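PDB 5EWQ: amidase from Bacillus anthracis, which probably hydrolyses amide bonds as an amidase-signature-family enzyme, splitting carboxamides into carboxylate and ammonia, with its physiological substrate not established. Local coordinates for residues V22-L30 and I70-H78; R268-F277 and E491-E502. All coordinates share one frame; numbering follows the deposited sequence.

Contact 1: V22-L30 and I70-H78; sequences VLQPIHNQL and IYLFRIQEH
Ile26 and Leu72 meet in the middle of an antiparallel helix pair on the flank of the amidase α/β fold, where helix 20-28 packs against helix 64-79. Over the segments 22-28 and 70-78 the axes approach to 9.8 Å and the N-to-C directions differ by 140°; the closest CA pairs are Leu23 with Gln76 and Ile26 with Leu72. Ile26 points toward helix 64-79 and touches Leu72, Ile75 and Gln76. Its CG1 lies 4.1 Å from Leu72 CD2, the two side chains sliding past each other in opposite directions, while its CD1 comes 3.8 Å from Ile75 CG2. That same methyl of Ile75 also receives Val22, whose CG1 is likewise 3.8 Å from Ile75 CG2; both aliphatic chains cross Ile75 at about a right angle. Gln76 lies opposite Leu23, its CG 3.8 Å from Leu23 CD2. With CG anti to the backbone N (chi1 -180°) and the chain extended beyond it, Gln76 OE1 ends 3.4 Å from Ile26 CG2, against a methyl. No hydrogen bond joins the segments, so the evidence is for a contact built on shape and apolar burial, with 421 Å² buried. Just beyond the C-terminal end of helix 20-28, Leu30 CD1 reaches Leu72 CB at 4.3 Å, and the side chain of Gln29 lies across Leu72, its NE2 3.5 Å from Leu72 CD1. The Gln29 amide has its polar partners elsewhere: NE2 donates to Asn92 O and OE1 accepts from Met96 N, which ties the chain just after the helix to the start of helix 95-104. On the sheet side of the pair, Ile91 of edge strand 88-91 touches Val22, Pro25, Leu72 and Ile75, while on another side of helix 64-79 Ile70 and Tyr71 pack against helix 35-45.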
loop_
_atom_site.group_PDB
_atom_site.type_symbol
_atom_site.label_atom_id
_atom_site.label_comp_id
_atom_site.label_asym_id
_atom_site.label_seq_id
_atom_site.Cartn_x
_atom_site.Cartn_y
_atom_site.Cartn_z
ATOM N N VAL A 22 4.683 17.554 10.409
ATOM C CA VAL A 22 5.663 16.480 10.308
ATOM C C VAL A 22 7.013 16.891 10.893
ATOM O O VAL A 22 7.662 16.109 11.588
ATOM C CB VAL A 22 5.851 16.041 8.838
ATOM C CG1 VAL A 22 6.987 15.038 8.712
ATOM C CG2 VAL A 22 4.557 15.461 8.293
ATOM N N LEU A 23 7.421 18.127 10.621
ATOM C CA LEU A 23 8.735 18.615 11.035
ATOM C C LEU A 23 8.892 18.716 12.550
ATOM O O LEU A 23 9.922 18.323 13.098
ATOM C CB LEU A 23 9.014 19.978 10.399
ATOM C CG LEU A 23 9.210 19.983 8.882
ATOM C CD1 LEU A 23 9.493 21.392 8.386
ATOM C CD2 LEU A 23 10.333 19.036 8.488
ATOM N N GLN A 24 7.876 19.248 13.223
ATOM C CA GLN A 24 7.941 19.452 14.670
ATOM C C GLN A 24 8.063 18.151 15.478
ATOM O O GLN A 24 8.841 18.102 16.429
ATOM C CB GLN A 24 6.727 20.255 15.150
ATOM C CG GLN A 24 6.845 21.748 14.892
ATOM C CD GLN A 24 5.624 22.519 15.351
ATOM O OE1 GLN A 24 4.618 21.934 15.751
ATOM N NE2 GLN A 24 5.707 23.845 15.293
ATOM N N PRO A 25 7.297 17.099 15.122
ATOM C CA PRO A 25 7.564 15.839 15.823
ATOM C C PRO A 25 8.978 15.326 15.563
ATOM O O PRO A 25 9.585 14.727 16.448
ATOM C CB PRO A 25 6.522 14.882 15.239
ATOM C CG PRO A 25 5.415 15.763 14.801
ATOM C CD PRO A 25 6.082 17.006 14.290
ATOM N N ILE A 26 9.489 15.569 14.360
ATOM C CA ILE A 26 10.852 15.184 14.011
ATOM C C ILE A 26 11.869 16.052 14.749
ATOM O O ILE A 26 12.835 15.543 15.318
ATOM C CB ILE A 26 11.092 15.289 12.490
ATOM C CG1 ILE A 26 10.255 14.249 11.746
ATOM C CG2 ILE A 26 12.563 15.104 12.162
ATOM C CD1 ILE A 26 10.409 14.307 10.241
ATOM N N HIS A 27 11.637 17.361 14.746
ATOM C CA HIS A 27 12.541 18.310 15.390
ATOM C C HIS A 27 12.628 18.104 16.902
ATOM O O HIS A 27 13.683 18.306 17.501
ATOM C CB HIS A 27 12.102 19.746 15.088
ATOM C CG HIS A 27 12.808 20.782 15.909
ATOM N ND1 HIS A 27 12.183 21.483 16.917
ATOM C CD2 HIS A 27 14.084 21.230 15.872
ATOM C CE1 HIS A 27 13.044 22.322 17.465
ATOM N NE2 HIS A 27 14.205 22.189 16.850
ATOM N N ASN A 28 11.516 17.701 17.511
ATOM C CA ASN A 28 11.465 17.512 18.957
ATOM C C ASN A 28 12.329 16.351 19.437
ATOM O O ASN A 28 13.030 16.465 20.443
ATOM C CB ASN A 28 10.019 17.302 19.415
ATOM C CG ASN A 28 9.207 18.583 19.390
ATOM O OD1 ASN A 28 9.748 19.678 19.541
ATOM N ND2 ASN A 28 7.898 18.452 19.200
ATOM N N GLN A 29 12.282 15.236 18.716
ATOM C CA GLN A 29 13.028 14.048 19.118
ATOM C C GLN A 29 14.340 13.913 18.352
ATOM O O GLN A 29 14.884 12.816 18.221
ATOM C CB GLN A 29 12.172 12.793 18.932
ATOM C CG GLN A 29 11.632 12.605 17.527
ATOM C CD GLN A 29 10.498 11.599 17.471
ATOM O OE1 GLN A 29 10.316 10.800 18.389
ATOM N NE2 GLN A 29 9.724 11.640 16.393
ATOM N N LEU A 30 14.848 15.036 17.849
ATOM C CA LEU A 30 16.157 15.067 17.205
ATOM C C LEU A 30 17.001 16.222 17.732
ATOM O O LEU A 30 17.834 16.772 17.012
ATOM C CB LEU A 30 16.018 15.174 15.684
ATOM C CG LEU A 30 15.641 13.905 14.916
ATOM C CD1 LEU A 30 15.815 14.120 13.422
ATOM C CD2 LEU A 30 16.462 12.715 15.383
ATOM N N ILE A 70 17.561 7.942 11.500
ATOM C CA ILE A 70 17.909 8.109 10.093
ATOM C C ILE A 70 16.675 8.403 9.248
ATOM O O ILE A 70 16.672 9.330 8.439
ATOM C CB ILE A 70 18.617 6.858 9.537
ATOM C CG1 ILE A 70 19.937 6.621 10.273
ATOM C CG2 ILE A 70 18.866 7.002 8.043
ATOM C CD1 ILE A 70 20.665 5.373 9.833
ATOM N N TYR A 71 15.626 7.613 9.450
ATOM C CA TYR A 71 14.382 7.780 8.706
ATOM C C TYR A 71 13.751 9.144 8.959
ATOM O O TYR A 71 13.350 9.830 8.021
ATOM C CB TYR A 71 13.399 6.665 9.065
ATOM C CG TYR A 71 13.801 5.317 8.518
ATOM C CD1 TYR A 71 14.277 5.189 7.220
ATOM C CD2 TYR A 71 13.719 4.174 9.300
ATOM C CE1 TYR A 71 14.650 3.960 6.712
ATOM C CE2 TYR A 71 14.093 2.941 8.802
ATOM C CZ TYR A 71 14.556 2.839 7.507
ATOM O OH TYR A 71 14.929 1.614 7.002
ATOM N N LEU A 72 13.671 9.533 10.229
ATOM C CA LEU A 72 13.130 10.837 10.599
ATOM C C LEU A 72 13.951 11.962 9.980
ATOM O O LEU A 72 13.405 12.979 9.552
ATOM C CB LEU A 72 13.091 10.992 12.121
ATOM C CG LEU A 72 12.165 10.048 12.888
ATOM C CD1 LEU A 72 12.252 10.315 14.383
ATOM C CD2 LEU A 72 10.732 10.185 12.397
ATOM N N PHE A 73 15.264 11.768 9.935
ATOM C CA PHE A 73 16.166 12.750 9.347
ATOM C C PHE A 73 15.953 12.853 7.841
ATOM O O PHE A 73 15.997 13.944 7.272
ATOM C CB PHE A 73 17.621 12.392 9.657
ATOM C CG PHE A 73 18.621 13.340 9.062
ATOM C CD1 PHE A 73 18.739 14.634 9.541
ATOM C CD2 PHE A 73 19.453 12.933 8.032
ATOM C CE1 PHE A 73 19.662 15.508 8.997
ATOM C CE2 PHE A 73 20.378 13.802 7.484
ATOM C CZ PHE A 73 20.483 15.091 7.968
ATOM N N ARG A 74 15.717 11.712 7.200
ATOM C CA ARG A 74 15.485 11.680 5.760
ATOM C C ARG A 74 14.137 12.297 5.401
ATOM O O ARG A 74 14.018 12.996 4.397
ATOM C CB ARG A 74 15.566 10.245 5.234
ATOM C CG ARG A 74 16.964 9.650 5.274
ATOM C CD ARG A 74 16.997 8.270 4.640
ATOM N NE ARG A 74 16.570 8.306 3.244
ATOM C CZ ARG A 74 17.382 8.542 2.219
ATOM N NH1 ARG A 74 18.672 8.765 2.432
ATOM N NH2 ARG A 74 16.905 8.557 0.983
ATOM N N ILE A 75 13.125 12.036 6.224
ATOM C CA ILE A 75 11.805 12.624 6.022
ATOM C C ILE A 75 11.877 14.141 6.172
ATOM O O ILE A 75 11.219 14.886 5.445
ATOM C CB ILE A 75 10.770 12.047 7.014
ATOM C CG1 ILE A 75 10.574 10.550 6.771
ATOM C CG2 ILE A 75 9.434 12.767 6.888
ATOM C CD1 ILE A 75 9.657 9.883 7.772
ATOM N N GLN A 76 12.699 14.595 7.112
ATOM C CA GLN A 76 12.868 16.020 7.363
ATOM C C GLN A 76 13.598 16.718 6.217
ATOM O O GLN A 76 13.293 17.862 5.882
ATOM C CB GLN A 76 13.625 16.240 8.676
ATOM C CG GLN A 76 13.846 17.700 9.033
ATOM C CD GLN A 76 14.583 17.873 10.346
ATOM O OE1 GLN A 76 13.973 18.136 11.383
ATOM N NE2 GLN A 76 15.903 17.727 10.310
ATOM N N GLU A 77 14.555 16.021 5.612
ATOM C CA GLU A 77 15.412 16.623 4.594
ATOM C C GLU A 77 14.945 16.357 3.163
ATOM O O GLU A 77 15.316 17.087 2.244
ATOM C CB GLU A 77 16.850 16.123 4.760
ATOM C CG GLU A 77 17.517 16.553 6.057
ATOM C CD GLU A 77 17.854 18.031 6.082
ATOM O OE1 GLU A 77 18.406 18.533 5.081
ATOM O OE2 GLU A 77 17.561 18.691 7.102
ATOM N N HIS A 78 14.136 15.320 2.970
ATOM C CA HIS A 78 13.743 14.920 1.620
ATOM C C HIS A 78 12.235 14.959 1.380
ATOM O O HIS A 78 11.793 15.251 0.270
ATOM C CB HIS A 78 14.271 13.517 1.311
ATOM C CG HIS A 78 15.763 13.441 1.224
ATOM N ND1 HIS A 78 16.529 14.447 0.677
ATOM C CD2 HIS A 78 16.632 12.478 1.617
ATOM C CE1 HIS A 78 17.805 14.109 0.735
ATOM N NE2 HIS A 78 17.895 12.920 1.300
#

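Contact 2: R268-F277 and E491-E502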
loop_
_atom_site.group_PDB
_atom_site.type_symbol
_atom_site.label_atom_id
_atom_site.label_comp_id
_atom_site.label_asym_id
_atom_site.label_seq_id
_atom_site.Cartn_x
_atom_site.Cartn_y
_atom_site.Cartn_z
ATOM N N ARG A 268 10.320 -2.610 -0.667
ATOM C CA ARG A 268 11.186 -2.604 -1.840
ATOM C C ARG A 268 11.423 -4.029 -2.319
ATOM O O ARG A 268 11.630 -4.274 -3.507
ATOM C CB ARG A 268 12.525 -1.934 -1.530
ATOM C CG ARG A 268 12.458 -0.848 -0.478
ATOM C CD ARG A 268 13.843 -0.294 -0.184
ATOM N NE ARG A 268 13.834 0.625 0.949
ATOM C CZ ARG A 268 14.019 0.255 2.212
ATOM N NH1 ARG A 268 13.994 1.159 3.182
ATOM N NH2 ARG A 268 14.233 -1.021 2.505
ATOM N N THR A 269 11.389 -4.964 -1.376
ATOM C CA THR A 269 11.707 -6.357 -1.655
ATOM C C THR A 269 10.517 -7.265 -1.361
ATOM O O THR A 269 9.778 -7.040 -0.401
ATOM C CB THR A 269 12.923 -6.818 -0.829
ATOM O OG1 THR A 269 13.966 -5.842 -0.932
ATOM C CG2 THR A 269 13.437 -8.165 -1.318
ATOM N N VAL A 270 10.334 -8.284 -2.198
ATOM C CA VAL A 270 9.278 -9.274 -2.008
ATOM C C VAL A 270 9.449 -9.988 -0.669
ATOM O O VAL A 270 8.471 -10.324 0.002
ATOM C CB VAL A 270 9.273 -10.309 -3.152
ATOM C CG1 VAL A 270 8.125 -11.292 -2.986
ATOM C CG2 VAL A 270 9.179 -9.606 -4.497
ATOM N N LYS A 271 10.704 -10.206 -0.290
ATOM C CA LYS A 271 11.046 -10.812 0.992
ATOM C C LYS A 271 10.515 -9.984 2.158
ATOM O O LYS A 271 9.813 -10.498 3.029
ATOM C CB LYS A 271 12.564 -10.966 1.113
ATOM C CG LYS A 271 13.047 -11.550 2.431
ATOM C CD LYS A 271 12.983 -13.067 2.425
ATOM C CE LYS A 271 13.967 -13.662 3.423
ATOM N NZ LYS A 271 14.063 -15.143 3.299
ATOM N N ASP A 272 10.855 -8.700 2.161
ATOM C CA ASP A 272 10.447 -7.790 3.225
ATOM C C ASP A 272 8.931 -7.619 3.276
ATOM O O ASP A 272 8.356 -7.414 4.345
ATOM C CB ASP A 272 11.126 -6.430 3.047
ATOM C CG ASP A 272 12.638 -6.518 3.136
ATOM O OD1 ASP A 272 13.140 -7.404 3.859
ATOM O OD2 ASP A 272 13.324 -5.703 2.485
ATOM N N ALA A 273 8.287 -7.707 2.116
ATOM C CA ALA A 273 6.835 -7.600 2.036
ATOM C C ALA A 273 6.167 -8.779 2.735
ATOM O O ALA A 273 5.178 -8.612 3.449
ATOM C CB ALA A 273 6.388 -7.518 0.584
ATOM N N ALA A 274 6.721 -9.970 2.528
ATOM C CA ALA A 274 6.197 -11.179 3.153
ATOM C C ALA A 274 6.438 -11.163 4.658
ATOM O O ALA A 274 5.665 -11.736 5.427
ATOM C CB ALA A 274 6.827 -12.410 2.529
ATOM N N THR A 275 7.516 -10.505 5.068
ATOM C CA THR A 275 7.845 -10.368 6.482
ATOM C C THR A 275 6.765 -9.570 7.207
ATOM O O THR A 275 6.307 -9.957 8.282
ATOM C CB THR A 275 9.209 -9.683 6.677
ATOM O OG1 THR A 275 10.241 -10.509 6.122
ATOM C CG2 THR A 275 9.489 -9.458 8.150
ATOM N N LEU A 276 6.361 -8.458 6.603
ATOM C CA LEU A 276 5.302 -7.622 7.151
ATOM C C LEU A 276 3.952 -8.327 7.072
ATOM O O LEU A 276 3.098 -8.159 7.942
ATOM C CB LEU A 276 5.244 -6.285 6.409
ATOM C CG LEU A 276 4.183 -5.282 6.865
ATOM C CD1 LEU A 276 4.415 -4.885 8.310
ATOM C CD2 LEU A 276 4.184 -4.058 5.966
ATOM N N PHE A 277 3.775 -9.126 6.023
ATOM C CA PHE A 277 2.515 -9.816 5.769
ATOM C C PHE A 277 2.217 -10.877 6.827
ATOM O O PHE A 277 1.076 -11.319 6.971
ATOM C CB PHE A 277 2.538 -10.448 4.375
ATOM C CG PHE A 277 1.220 -11.022 3.943
ATOM C CD1 PHE A 277 0.099 -10.216 3.837
ATOM C CD2 PHE A 277 1.107 -12.364 3.621
ATOM C CE1 PHE A 277 -1.115 -10.742 3.434
ATOM C CE2 PHE A 277 -0.103 -12.895 3.216
ATOM C CZ PHE A 277 -1.215 -12.082 3.119
ATOM N N GLU A 491 -1.360 -16.753 -1.273
ATOM C CA GLU A 491 -0.310 -15.771 -1.029
ATOM C C GLU A 491 1.051 -16.445 -0.902
ATOM O O GLU A 491 2.080 -15.853 -1.229
ATOM C CB GLU A 491 -0.610 -14.958 0.233
ATOM C CG GLU A 491 -1.672 -13.881 0.060
ATOM C CD GLU A 491 -3.089 -14.424 0.094
ATOM O OE1 GLU A 491 -3.264 -15.661 0.091
ATOM O OE2 GLU A 491 -4.032 -13.607 0.131
ATOM N N LYS A 492 1.047 -17.686 -0.425
ATOM C CA LYS A 492 2.277 -18.450 -0.254
ATOM C C LYS A 492 2.949 -18.724 -1.594
ATOM O O LYS A 492 4.171 -18.639 -1.716
ATOM C CB LYS A 492 1.994 -19.768 0.470
ATOM N N GLU A 493 2.144 -19.049 -2.600
ATOM C CA GLU A 493 2.666 -19.344 -3.928
ATOM C C GLU A 493 3.022 -18.061 -4.673
ATOM O O GLU A 493 3.958 -18.039 -5.472
ATOM C CB GLU A 493 1.657 -20.164 -4.734
ATOM C CG GLU A 493 2.207 -20.708 -6.043
ATOM C CD GLU A 493 1.200 -21.560 -6.791
ATOM O OE1 GLU A 493 1.600 -22.244 -7.757
ATOM O OE2 GLU A 493 0.010 -21.545 -6.414
ATOM N N LEU A 494 2.275 -16.995 -4.405
ATOM C CA LEU A 494 2.524 -15.707 -5.044
ATOM C C LEU A 494 3.881 -15.137 -4.651
ATOM O O LEU A 494 4.648 -14.698 -5.509
ATOM C CB LEU A 494 1.422 -14.705 -4.696
ATOM C CG LEU A 494 0.419 -14.402 -5.810
ATOM C CD1 LEU A 494 -0.385 -13.156 -5.480
ATOM C CD2 LEU A 494 1.128 -14.249 -7.149
ATOM N N PHE A 495 4.169 -15.138 -3.353
ATOM C CA PHE A 495 5.449 -14.647 -2.856
ATOM C C PHE A 495 6.607 -15.463 -3.418
ATOM O O PHE A 495 7.646 -14.912 -3.775
ATOM C CB PHE A 495 5.486 -14.671 -1.327
ATOM C CG PHE A 495 4.885 -13.453 -0.687
ATOM C CD1 PHE A 495 5.487 -12.214 -0.831
ATOM C CD2 PHE A 495 3.729 -13.545 0.069
ATOM C CE1 PHE A 495 4.943 -11.089 -0.243
ATOM C CE2 PHE A 495 3.181 -12.424 0.661
ATOM C CZ PHE A 495 3.790 -11.195 0.505
ATOM N N ASN A 496 6.418 -16.777 -3.494
ATOM C CA ASN A 496 7.438 -17.666 -4.037
ATOM C C ASN A 496 7.687 -17.377 -5.512
ATOM O O ASN A 496 8.828 -17.369 -5.972
ATOM C CB ASN A 496 7.029 -19.127 -3.842
ATOM C CG ASN A 496 8.181 -20.088 -4.059
ATOM O OD1 ASN A 496 9.348 -19.711 -3.945
ATOM N ND2 ASN A 496 7.859 -21.338 -4.370
ATOM N N ILE A 497 6.606 -17.136 -6.248
ATOM C CA ILE A 497 6.694 -16.766 -7.655
ATOM C C ILE A 497 7.296 -15.371 -7.806
ATOM O O ILE A 497 8.179 -15.151 -8.636
ATOM C CB ILE A 497 5.306 -16.813 -8.332
ATOM C CG1 ILE A 497 4.884 -18.264 -8.574
ATOM C CG2 ILE A 497 5.311 -16.039 -9.642
ATOM C CD1 ILE A 497 3.529 -18.406 -9.230
ATOM N N GLY A 498 6.820 -14.438 -6.988
ATOM C CA GLY A 498 7.296 -13.068 -7.027
ATOM C C GLY A 498 8.758 -12.927 -6.648
ATOM O O GLY A 498 9.487 -12.135 -7.247
ATOM N N TYR A 499 9.187 -13.697 -5.652
ATOM C CA TYR A 499 10.571 -13.658 -5.191
ATOM C C TYR A 499 11.522 -14.182 -6.261
ATOM O O TYR A 499 12.620 -13.653 -6.442
ATOM C CB TYR A 499 10.732 -14.471 -3.904
ATOM C CG TYR A 499 12.134 -14.463 -3.338
ATOM C CD1 TYR A 499 12.580 -13.407 -2.554
ATOM C CD2 TYR A 499 13.009 -15.515 -3.583
ATOM C CE1 TYR A 499 13.861 -13.396 -2.035
ATOM C CE2 TYR A 499 14.291 -15.511 -3.066
ATOM C CZ TYR A 499 14.711 -14.450 -2.293
ATOM O OH TYR A 499 15.986 -14.441 -1.776
ATOM N N ALA A 500 11.093 -15.222 -6.967
ATOM C CA ALA A 500 11.913 -15.831 -8.007
ATOM C C ALA A 500 12.063 -14.898 -9.205
ATOM O O ALA A 500 13.131 -14.821 -9.809
ATOM C CB ALA A 500 11.320 -17.160 -8.438
ATOM N N TYR A 501 10.989 -14.191 -9.545
ATOM C CA TYR A 501 11.033 -13.227 -10.640
ATOM C C TYR A 501 11.861 -12.007 -10.258
ATOM O O TYR A 501 12.537 -11.415 -11.098
ATOM C CB TYR A 501 9.621 -12.796 -11.044
ATOM C CG TYR A 501 9.598 -11.585 -11.951
ATOM C CD1 TYR A 501 9.975 -11.684 -13.285
ATOM C CD2 TYR A 501 9.204 -10.341 -11.473
ATOM C CE1 TYR A 501 9.959 -10.580 -14.116
ATOM C CE2 TYR A 501 9.184 -9.231 -12.297
ATOM C CZ TYR A 501 9.563 -9.356 -13.617
ATOM O OH TYR A 501 9.545 -8.255 -14.442
ATOM N N GLU A 502 11.803 -11.638 -8.983
ATOM C CA GLU A 502 12.528 -10.476 -8.484
ATOM C C GLU A 502 14.038 -10.686 -8.532
ATOM O O GLU A 502 14.778 -9.828 -9.013
ATOM C CB GLU A 502 12.098 -10.156 -7.053
ATOM C CG GLU A 502 12.830 -8.978 -6.437
ATOM C CD GLU A 502 12.580 -8.855 -4.948
ATOM O OE1 GLU A 502 12.659 -9.884 -4.243
ATOM O OE2 GLU A 502 12.300 -7.730 -4.484
#
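Val270 and Phe495 are reciprocal knobs between nearly antiparallel helices (158° between N-to-C directions): Val270 sits among Phe495, Gly498, Tyr499 and Glu502, and Phe495 among Val270, Ala273, Ala274 and Phe277. Val270 CG1 lies in the plane of the Phe495 ring at its edge, 3.5 Å from Phe495 CD1. Ala274 instead covers a face, its CB 3.6 Å from the ring centroid and 13° off the normal, a CH-π contact. Phe277 meets Phe495 obliquely, with centroids 5.7 Å apart. Beyond it, Glu491 CG packs 3.6 Å from Phe277 CZ, the two side chains crossing at about a right angle.

The polar link is at the other end. Glu502 extends with CG anti to its backbone N, and OE2 accepts from Val270 N at 3.1 Å, met on the syn side but 33° out of the carboxylate plane; a second bond from Val270 N, to Glu502 OE1, is weak. A carboxylate at the first turn of helix 270-280 should interact favourably with that helix end. In the next shell, Glu491 OE2 accepts from Ser244 N and Lys271 NZ donates to Thr302 O, securing both helices to flanking loops. The segment axes run 9.8 Å apart, and the pair lies against the central sheet: Val270 and Ala273 touch Val239 of strand 239-242, Phe277 and Phe495 touch Leu241 of the same strand, and Val270 also reaches Val469 of strand 466-473.

How the contacts relate
Contacts 1 and 2 follow one another along the chain, and their centres lie about 30 Å apart. Both pack helix pairs against the same mixed sheet: contact 1 at its edge strand 88-91, contact 2 near its middle, over strands 239-242 and 466-473. The segments themselves touch where Tyr71 OH comes 4.0 Å from Arg268 NH1, a packing contact. Two neighbouring residues connect them further, since Arg74 NH2 donates to Ala214 O and Arg268 NH1 forms a salt bridge with Asp215. An acetate ion, probably from crystallisation, lies about 4 Å from the Phe73 side chain in contact 1; neither interface is established as part of the active site.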